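PDB 4WU0: similar to yteR (Bacilus subtilis) from Clostridium acetobutylicum, which probably hydrolyses unsaturated rhamnogalacturonan fragments of pectin, as a glycoside hydrolase of family GH105 related to YteR. Local coordinates for residues A[129-141]-A[201-215]. Residues are numbered along the deposited sequence; the frame is centred on the assembly and turned at random.
Sequences LDGLYMGATFYAK and AMGWYVMALADTIEV
Tyr133 is a bump that fits a hollow in this buried helix pair: its ring drops as a knob among Trp204, Met207, Ala208 and Asp211. Helices 129-146 and 199-215 are consistent with the (alpha/alpha)6 barrel known for GH105 and GH88 enzymes; the axes of segments 129-141 and 201-215 come within 7.4 Å and run in the same general direction, at 34°. Such closeness suits Ala208, whose methyl is small enough to let the Tyr133 backbone settle against it, Ala208 CB lying 3.7 Å from Tyr133 CA. With CG anti to the backbone N (chi1 -176°), the tyrosine ring reaches across helix 201-215, slid past the Trp204 six-membered ring with the planes 29° apart. Met134, bent at chi2, lays its flexible end on one indole face, CE standing 3.6 Å from the centroid of the Trp204 six-membered ring. Leu129 fills the groove between Ala201 and Tyr205, its CD2 4.0 Å from Tyr205 CD1. Farther along, Ala140 CB rests 3.7 Å from Val215 CG2. Between these ends, Thr212 OG1 donates to Ala208 O. A wider pi-type turn at 132-136 gives Leu132 O two donors, Thr137 N and, from the opposite face, Thr137 OG1 at 2.9 Å.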
ATOM      1  N   LEU A 129      -1.734  -3.826  -9.301  1.00 13.89           N
ATOM      2  CA  LEU A 129      -1.888  -4.255  -7.907  1.00 13.41           C
ATOM      3  C   LEU A 129      -1.970  -3.048  -6.973  1.00 14.03           C
ATOM      4  O   LEU A 129      -2.737  -3.078  -5.992  1.00 14.42           O
ATOM      5  CB  LEU A 129      -0.729  -5.158  -7.465  1.00 13.15           C
ATOM      6  CG  LEU A 129      -0.646  -6.560  -8.073  1.00 13.76           C
ATOM      7  CD1 LEU A 129       0.503  -7.332  -7.514  1.00 16.08           C
ATOM      8  CD2 LEU A 129      -1.960  -7.302  -7.849  1.00 13.43           C
ATOM      9  N   ASP A 130      -1.162  -2.017  -7.239  1.00 13.98           N
ATOM     10  CA  ASP A 130      -1.152  -0.816  -6.412  1.00 15.10           C
ATOM     11  C   ASP A 130      -2.570  -0.327  -6.127  1.00 13.13           C
ATOM     12  O   ASP A 130      -2.861   0.112  -5.019  1.00 14.53           O
ATOM     13  CB  ASP A 130      -0.396   0.372  -7.074  1.00 17.10           C
ATOM     14  CG  ASP A 130       0.946   0.011  -7.678  1.00 20.87           C
ATOM     15  OD1 ASP A 130       1.069  -1.028  -8.322  1.00 18.80           O
ATOM     16  OD2 ASP A 130       1.896   0.818  -7.529  1.00 22.77           O
ATOM     17  N   GLY A 131      -3.442  -0.348  -7.142  1.00 12.83           N
ATOM     18  CA  GLY A 131      -4.775   0.207  -7.036  1.00 13.78           C
ATOM     19  C   GLY A 131      -5.692  -0.460  -6.040  1.00 15.48           C
ATOM     20  O   GLY A 131      -6.625   0.157  -5.539  1.00 16.39           O
ATOM     21  N   LEU A 132      -5.467  -1.747  -5.779  1.00 13.66           N
ATOM     22  CA  LEU A 132      -6.271  -2.448  -4.800  1.00 13.10           C
ATOM     23  C   LEU A 132      -6.100  -1.851  -3.421  1.00 14.33           C
ATOM     24  O   LEU A 132      -7.027  -1.871  -2.623  1.00 14.97           O
ATOM     25  CB  LEU A 132      -5.930  -3.942  -4.781  1.00 12.90           C
ATOM     26  CG  LEU A 132      -6.646  -4.774  -5.847  1.00 12.64           C
ATOM     27  CD1 LEU A 132      -8.137  -4.832  -5.563  1.00 16.07           C
ATOM     28  CD2 LEU A 132      -6.374  -4.252  -7.254  1.00 14.29           C
ATOM     29  N   TYR A 133      -4.918  -1.317  -3.135  1.00 12.19           N
ATOM     30  CA  TYR A 133      -4.663  -0.679  -1.848  1.00 12.49           C
ATOM     31  C   TYR A 133      -5.249   0.725  -1.837  1.00 13.62           C
ATOM     32  O   TYR A 133      -5.847   1.136  -0.841  1.00 14.29           O
ATOM     33  CB  TYR A 133      -3.162  -0.579  -1.575  1.00 14.53           C
ATOM     34  CG  TYR A 133      -2.847  -0.011  -0.215  1.00 12.04           C
ATOM     35  CD1 TYR A 133      -3.037  -0.765   0.925  1.00 14.00           C
ATOM     36  CD2 TYR A 133      -2.382   1.283  -0.068  1.00 11.95           C
ATOM     37  CE1 TYR A 133      -2.747  -0.248   2.150  1.00 12.01           C
ATOM     38  CE2 TYR A 133      -2.087   1.807   1.162  1.00 14.02           C
ATOM     39  CZ  TYR A 133      -2.259   1.040   2.272  1.00 12.91           C
ATOM     40  OH  TYR A 133      -1.943   1.554   3.520  1.00 13.54           O
ATOM     41  N   MET A 134      -5.090   1.461  -2.941  1.00 12.72           N
ATOM     42  CA  MET A 134      -5.524   2.864  -2.973  1.00 12.18           C
ATOM     43  C   MET A 134      -7.038   3.016  -3.002  1.00 12.40           C
ATOM     44  O   MET A 134      -7.596   3.975  -2.448  1.00 15.35           O
ATOM     45  CB  MET A 134      -4.970   3.588  -4.198  1.00 12.64           C
ATOM     46  CG  MET A 134      -3.504   3.328  -4.490  1.00 15.37           C
ATOM     47  SD  MET A 134      -2.438   3.757  -3.130  1.00 15.93           S
ATOM     48  CE  MET A 134      -0.883   3.086  -3.764  1.00 16.72           C
ATOM     49  N   GLY A 135      -7.682   2.114  -3.729  1.00 13.10           N
ATOM     50  CA  GLY A 135      -9.078   2.264  -4.115  1.00 14.79           C
ATOM     51  C   GLY A 135      -9.993   1.344  -3.346  1.00 13.63           C
ATOM     52  O   GLY A 135     -10.679   1.787  -2.457  1.00 15.38           O
ATOM     53  N   ALA A 136      -9.973   0.064  -3.695  1.00 14.07           N
ATOM     54  CA  ALA A 136     -10.823  -0.915  -3.031  1.00 16.82           C
ATOM     55  C   ALA A 136     -10.683  -0.882  -1.517  1.00 14.66           C
ATOM     56  O   ALA A 136     -11.684  -0.963  -0.803  1.00 13.54           O
ATOM     57  CB  ALA A 136     -10.520  -2.298  -3.550  1.00 13.57           C
ATOM     58  N   THR A 137      -9.454  -0.754  -1.014  1.00 13.03           N
ATOM     59  CA  THR A 137      -9.227  -0.729   0.429  1.00 12.85           C
ATOM     60  C   THR A 137      -9.773   0.547   1.092  1.00 11.99           C
ATOM     61  O   THR A 137     -10.318   0.494   2.197  1.00 13.23           O
ATOM     62  CB  THR A 137      -7.725  -0.954   0.782  1.00 12.22           C
ATOM     63  OG1 THR A 137      -7.303  -2.197   0.212  1.00 12.55           O
ATOM     64  CG2 THR A 137      -7.467  -0.995   2.269  1.00 12.98           C
ATOM     65  N   PHE A 138      -9.598   1.692   0.454  1.00 11.97           N
ATOM     66  CA  PHE A 138     -10.205   2.906   0.963  1.00 12.90           C
ATOM     67  C   PHE A 138     -11.724   2.751   0.977  1.00 12.89           C
ATOM     68  O   PHE A 138     -12.394   3.114   1.953  1.00 12.83           O
ATOM     69  CB  PHE A 138      -9.861   4.116   0.106  1.00 14.60           C
ATOM     70  CG  PHE A 138     -10.850   5.247   0.258  1.00 12.75           C
ATOM     71  CD1 PHE A 138     -10.923   5.959   1.439  1.00 13.02           C
ATOM     72  CD2 PHE A 138     -11.745   5.566  -0.753  1.00 15.47           C
ATOM     73  CE1 PHE A 138     -11.863   7.001   1.598  1.00 14.42           C
ATOM     74  CE2 PHE A 138     -12.665   6.600  -0.600  1.00 15.74           C
ATOM     75  CZ  PHE A 138     -12.712   7.317   0.579  1.00 14.96           C
ATOM     76  N   TYR A 139     -12.261   2.210  -0.117  1.00 12.58           N
ATOM     77  CA  TYR A 139     -13.702   2.035  -0.252  1.00 12.95           C
ATOM     78  C   TYR A 139     -14.215   1.151   0.898  1.00 13.13           C
ATOM     79  O   TYR A 139     -15.231   1.443   1.509  1.00 13.48           O
ATOM     80  CB  TYR A 139     -14.021   1.448  -1.645  1.00 13.77           C
ATOM     81  CG  TYR A 139     -15.469   1.380  -2.041  1.00 13.55           C
ATOM     82  CD1 TYR A 139     -16.451   2.078  -1.350  1.00 13.95           C
ATOM     83  CD2 TYR A 139     -15.853   0.640  -3.153  1.00 15.08           C
ATOM     84  CE1 TYR A 139     -17.762   1.995  -1.728  1.00 14.59           C
ATOM     85  CE2 TYR A 139     -17.161   0.560  -3.533  1.00 15.70           C
ATOM     86  CZ  TYR A 139     -18.112   1.236  -2.823  1.00 14.75           C
ATOM     87  OH  TYR A 139     -19.434   1.141  -3.218  1.00 18.39           O
ATOM     88  N   ALA A 140     -13.477   0.099   1.240  1.00 12.87           N
ATOM     89  CA  ALA A 140     -13.866  -0.748   2.365  1.00 13.13           C
ATOM     90  C   ALA A 140     -13.906   0.011   3.685  1.00 14.10           C
ATOM     91  O   ALA A 140     -14.840  -0.135   4.472  1.00 14.06           O
ATOM     92  CB  ALA A 140     -12.923  -1.957   2.477  1.00 15.52           C
ATOM     93  N   LYS A 141     -12.875   0.813   3.949  1.00 13.69           N
ATOM     94  CA  LYS A 141     -12.859   1.613   5.168  1.00 14.25           C
ATOM     95  C   LYS A 141     -14.006   2.617   5.173  1.00 13.71           C
ATOM     96  O   LYS A 141     -14.610   2.864   6.207  1.00 14.86           O
ATOM     97  CB  LYS A 141     -11.499   2.284   5.347  1.00 14.21           C
ATOM     98  CG  LYS A 141     -10.383   1.246   5.561  1.00 22.46           C
ATOM     99  CD  LYS A 141      -9.014   1.861   5.622  1.00 36.20           C
ATOM    100  CE  LYS A 141      -7.978   0.827   6.080  1.00 34.21           C
ATOM    101  NZ  LYS A 141      -8.182   0.409   7.505  1.00 38.28           N
ATOM    102  N   ALA A 201       4.594  -3.812  -5.482  1.00 12.14           N
ATOM    103  CA  ALA A 201       3.261  -4.172  -5.973  1.00 12.36           C
ATOM    104  C   ALA A 201       2.670  -5.322  -5.178  1.00 12.01           C
ATOM    105  O   ALA A 201       1.491  -5.274  -4.765  1.00 12.02           O
ATOM    106  CB  ALA A 201       3.308  -4.492  -7.418  1.00 14.40           C
ATOM    107  N   MET A 202       3.451  -6.371  -4.941  1.00 12.71           N
ATOM    108  CA  MET A 202       2.972  -7.413  -4.046  1.00 13.17           C
ATOM    109  C   MET A 202       2.704  -6.872  -2.655  1.00 14.50           C
ATOM    110  O   MET A 202       1.753  -7.276  -2.014  1.00 13.66           O
ATOM    111  CB  MET A 202       3.951  -8.580  -3.960  1.00 15.23           C
ATOM    112  CG  MET A 202       3.856  -9.556  -5.110  1.00 15.44           C
ATOM    113  SD  MET A 202       2.279 -10.447  -5.197  1.00 18.35           S
ATOM    114  CE  MET A 202       2.276 -11.446  -3.700  1.00 18.12           C
ATOM    115  N   GLY A 203       3.550  -5.969  -2.172  1.00 11.46           N
ATOM    116  CA  GLY A 203       3.331  -5.333  -0.880  1.00 13.13           C
ATOM    117  C   GLY A 203       1.982  -4.620  -0.816  1.00 11.88           C
ATOM    118  O   GLY A 203       1.252  -4.755   0.158  1.00 11.45           O
ATOM    119  N   TRP A 204       1.642  -3.849  -1.846  1.00 11.13           N
ATOM    120  CA  TRP A 204       0.350  -3.182  -1.880  1.00 11.96           C
ATOM    121  C   TRP A 204      -0.785  -4.188  -1.736  1.00 12.13           C
ATOM    122  O   TRP A 204      -1.730  -3.976  -0.986  1.00 12.45           O
ATOM    123  CB  TRP A 204       0.139  -2.441  -3.191  1.00 11.97           C
ATOM    124  CG  TRP A 204       0.984  -1.176  -3.418  1.00 11.86           C
ATOM    125  CD1 TRP A 204       1.688  -0.867  -4.554  1.00 13.03           C
ATOM    126  CD2 TRP A 204       1.164  -0.054  -2.533  1.00 11.61           C
ATOM    127  NE1 TRP A 204       2.278   0.358  -4.428  1.00 12.88           N
ATOM    128  CE2 TRP A 204       1.988   0.869  -3.195  1.00 12.26           C
ATOM    129  CE3 TRP A 204       0.712   0.259  -1.248  1.00 11.64           C
ATOM    130  CZ2 TRP A 204       2.380   2.066  -2.620  1.00 12.58           C
ATOM    131  CZ3 TRP A 204       1.096   1.458  -0.689  1.00 13.90           C
ATOM    132  CH2 TRP A 204       1.916   2.350  -1.376  1.00 15.28           C
ATOM    133  N   TYR A 205      -0.689  -5.282  -2.485  1.00 13.79           N
ATOM    134  CA  TYR A 205      -1.780  -6.243  -2.518  1.00 13.03           C
ATOM    135  C   TYR A 205      -1.937  -6.950  -1.169  1.00 12.04           C
ATOM    136  O   TYR A 205      -3.066  -7.140  -0.698  1.00 12.55           O
ATOM    137  CB  TYR A 205      -1.597  -7.260  -3.646  1.00 13.56           C
ATOM    138  CG  TYR A 205      -2.815  -8.110  -3.914  1.00 12.44           C
ATOM    139  CD1 TYR A 205      -3.971  -7.565  -4.448  1.00 16.14           C
ATOM    140  CD2 TYR A 205      -2.796  -9.468  -3.664  1.00 12.28           C
ATOM    141  CE1 TYR A 205      -5.104  -8.353  -4.699  1.00 14.26           C
ATOM    142  CE2 TYR A 205      -3.907 -10.260  -3.937  1.00 13.56           C
ATOM    143  CZ  TYR A 205      -5.050  -9.692  -4.441  1.00 13.49           C
ATOM    144  OH  TYR A 205      -6.150 -10.466  -4.673  1.00 16.05           O
ATOM    145  N   VAL A 206      -0.833  -7.360  -0.541  1.00 10.77           N
ATOM    146  CA  VAL A 206      -0.976  -8.000   0.773  1.00 11.98           C
ATOM    147  C   VAL A 206      -1.428  -7.039   1.879  1.00 12.50           C
ATOM    148  O   VAL A 206      -2.225  -7.413   2.744  1.00 12.31           O
ATOM    149  CB  VAL A 206       0.246  -8.858   1.200  1.00 11.63           C
ATOM    150  CG1 VAL A 206       0.422 -10.011   0.239  1.00 14.91           C
ATOM    151  CG2 VAL A 206       1.517  -8.052   1.296  1.00 11.92           C
ATOM    152  N   MET A 207      -0.974  -5.790   1.845  1.00 10.65           N
ATOM    153  CA  MET A 207      -1.518  -4.808   2.774  1.00 10.79           C
ATOM    154  C   MET A 207      -3.003  -4.603   2.532  1.00 10.94           C
ATOM    155  O   MET A 207      -3.784  -4.513   3.488  1.00 11.17           O
ATOM    156  CB  MET A 207      -0.847  -3.460   2.654  1.00 10.82           C
ATOM    157  CG  MET A 207      -1.286  -2.544   3.716  1.00 36.67           C
ATOM    158  SD  MET A 207      -0.336  -1.041   3.625  1.00 93.31           S
ATOM    159  CE  MET A 207       1.210  -1.771   3.823  1.00 11.18           C
ATOM    160  N   ALA A 208      -3.373  -4.494   1.266  1.00 11.75           N
ATOM    161  CA  ALA A 208      -4.765  -4.286   0.885  1.00 12.65           C
ATOM    162  C   ALA A 208      -5.638  -5.407   1.413  1.00 14.21           C
ATOM    163  O   ALA A 208      -6.728  -5.157   1.930  1.00 13.61           O
ATOM    164  CB  ALA A 208      -4.898  -4.175  -0.613  1.00 12.42           C
ATOM    165  N   LEU A 209      -5.169  -6.647   1.284  1.00 11.27           N
ATOM    166  CA  LEU A 209      -5.917  -7.783   1.798  1.00 13.15           C
ATOM    167  C   LEU A 209      -6.081  -7.708   3.318  1.00 14.71           C
ATOM    168  O   LEU A 209      -7.200  -7.814   3.844  1.00 14.10           O
ATOM    169  CB  LEU A 209      -5.260  -9.108   1.395  1.00 13.14           C
ATOM    170  CG  LEU A 209      -5.387  -9.512  -0.082  1.00 13.83           C
ATOM    171  CD1 LEU A 209      -4.338 -10.546  -0.462  1.00 13.02           C
ATOM    172  CD2 LEU A 209      -6.765 -10.100  -0.328  1.00 15.30           C
ATOM    173  N   ALA A 210      -4.978  -7.532   4.029  1.00 12.82           N
ATOM    174  CA  ALA A 210      -5.035  -7.489   5.478  1.00 14.48           C
ATOM    175  C   ALA A 210      -5.959  -6.372   5.969  1.00 12.32           C
ATOM    176  O   ALA A 210      -6.756  -6.572   6.879  1.00 14.65           O
ATOM    177  CB  ALA A 210      -3.636  -7.324   6.077  1.00 15.28           C
ATOM    178  N   ASP A 211      -5.852  -5.195   5.370  1.00 11.92           N
ATOM    179  CA  ASP A 211      -6.613  -4.046   5.817  1.00 12.18           C
ATOM    180  C   ASP A 211      -8.094  -4.148   5.419  1.00 13.95           C
ATOM    181  O   ASP A 211      -8.974  -3.614   6.118  1.00 16.86           O
ATOM    182  CB  ASP A 211      -6.030  -2.767   5.250  1.00 12.07           C
ATOM    183  CG  ASP A 211      -4.634  -2.445   5.778  1.00 15.40           C
ATOM    184  OD1 ASP A 211      -4.172  -3.078   6.764  1.00 14.40           O
ATOM    185  OD2 ASP A 211      -4.014  -1.495   5.224  1.00 14.70           O
ATOM    186  N   THR A 212      -8.378  -4.810   4.299  1.00 12.23           N
ATOM    187  CA  THR A 212      -9.764  -4.973   3.868  1.00 12.56           C
ATOM    188  C   THR A 212     -10.480  -6.063   4.674  1.00 13.07           C
ATOM    189  O   THR A 212     -11.608  -5.879   5.144  1.00 13.36           O
ATOM    190  CB  THR A 212      -9.839  -5.284   2.366  1.00 12.46           C
ATOM    191  OG1 THR A 212      -9.418  -4.128   1.640  1.00 13.09           O
ATOM    192  CG2 THR A 212     -11.252  -5.646   1.930  1.00 12.93           C
ATOM    193  N   ILE A 213      -9.804  -7.187   4.883  1.00 14.51           N
ATOM    194  CA  ILE A 213     -10.422  -8.275   5.610  1.00 13.87           C
ATOM    195  C   ILE A 213     -10.792  -7.772   6.998  1.00 13.79           C
ATOM    196  O   ILE A 213     -11.841  -8.137   7.535  1.00 14.37           O
ATOM    197  CB  ILE A 213      -9.481  -9.500   5.723  1.00 15.08           C
ATOM    198  CG1 ILE A 213      -9.177 -10.079   4.347  1.00 15.81           C
ATOM    199  CG2 ILE A 213     -10.101 -10.589   6.604  1.00 14.50           C
ATOM    200  CD1 ILE A 213      -7.939 -10.980   4.315  1.00 15.72           C
ATOM    201  N   GLU A 214      -9.924  -6.935   7.574  1.00 13.72           N
ATOM    202  CA  GLU A 214     -10.125  -6.419   8.925  1.00 14.07           C
ATOM    203  C   GLU A 214     -11.471  -5.713   9.100  1.00 15.35           C
ATOM    204  O   GLU A 214     -12.084  -5.806  10.164  1.00 16.91           O
ATOM    205  CB  GLU A 214      -8.957  -5.491   9.320  1.00 15.83           C
ATOM    206  CG  GLU A 214      -9.033  -4.975  10.750  1.00 17.75           C
ATOM    207  CD  GLU A 214      -7.891  -4.028  11.114  1.00 25.10           C
ATOM    208  OE1 GLU A 214      -7.417  -3.271  10.233  1.00 26.71           O
ATOM    209  OE2 GLU A 214      -7.478  -4.036  12.296  1.00 34.03           O
ATOM    210  N   VAL A 215     -11.933  -5.001   8.065  1.00 14.32           N
ATOM    211  CA  VAL A 215     -13.188  -4.257   8.167  1.00 15.13           C
ATOM    212  C   VAL A 215     -14.408  -4.992   7.604  1.00 17.75           C
ATOM    213  O   VAL A 215     -15.529  -4.499   7.718  1.00 18.36           O
ATOM    214  CB  VAL A 215     -13.086  -2.836   7.549  1.00 16.47           C
ATOM    215  CG1 VAL A 215     -12.064  -2.001   8.308  1.00 15.90           C
ATOM    216  CG2 VAL A 215     -12.775  -2.905   6.063  1.00 16.93           C
TER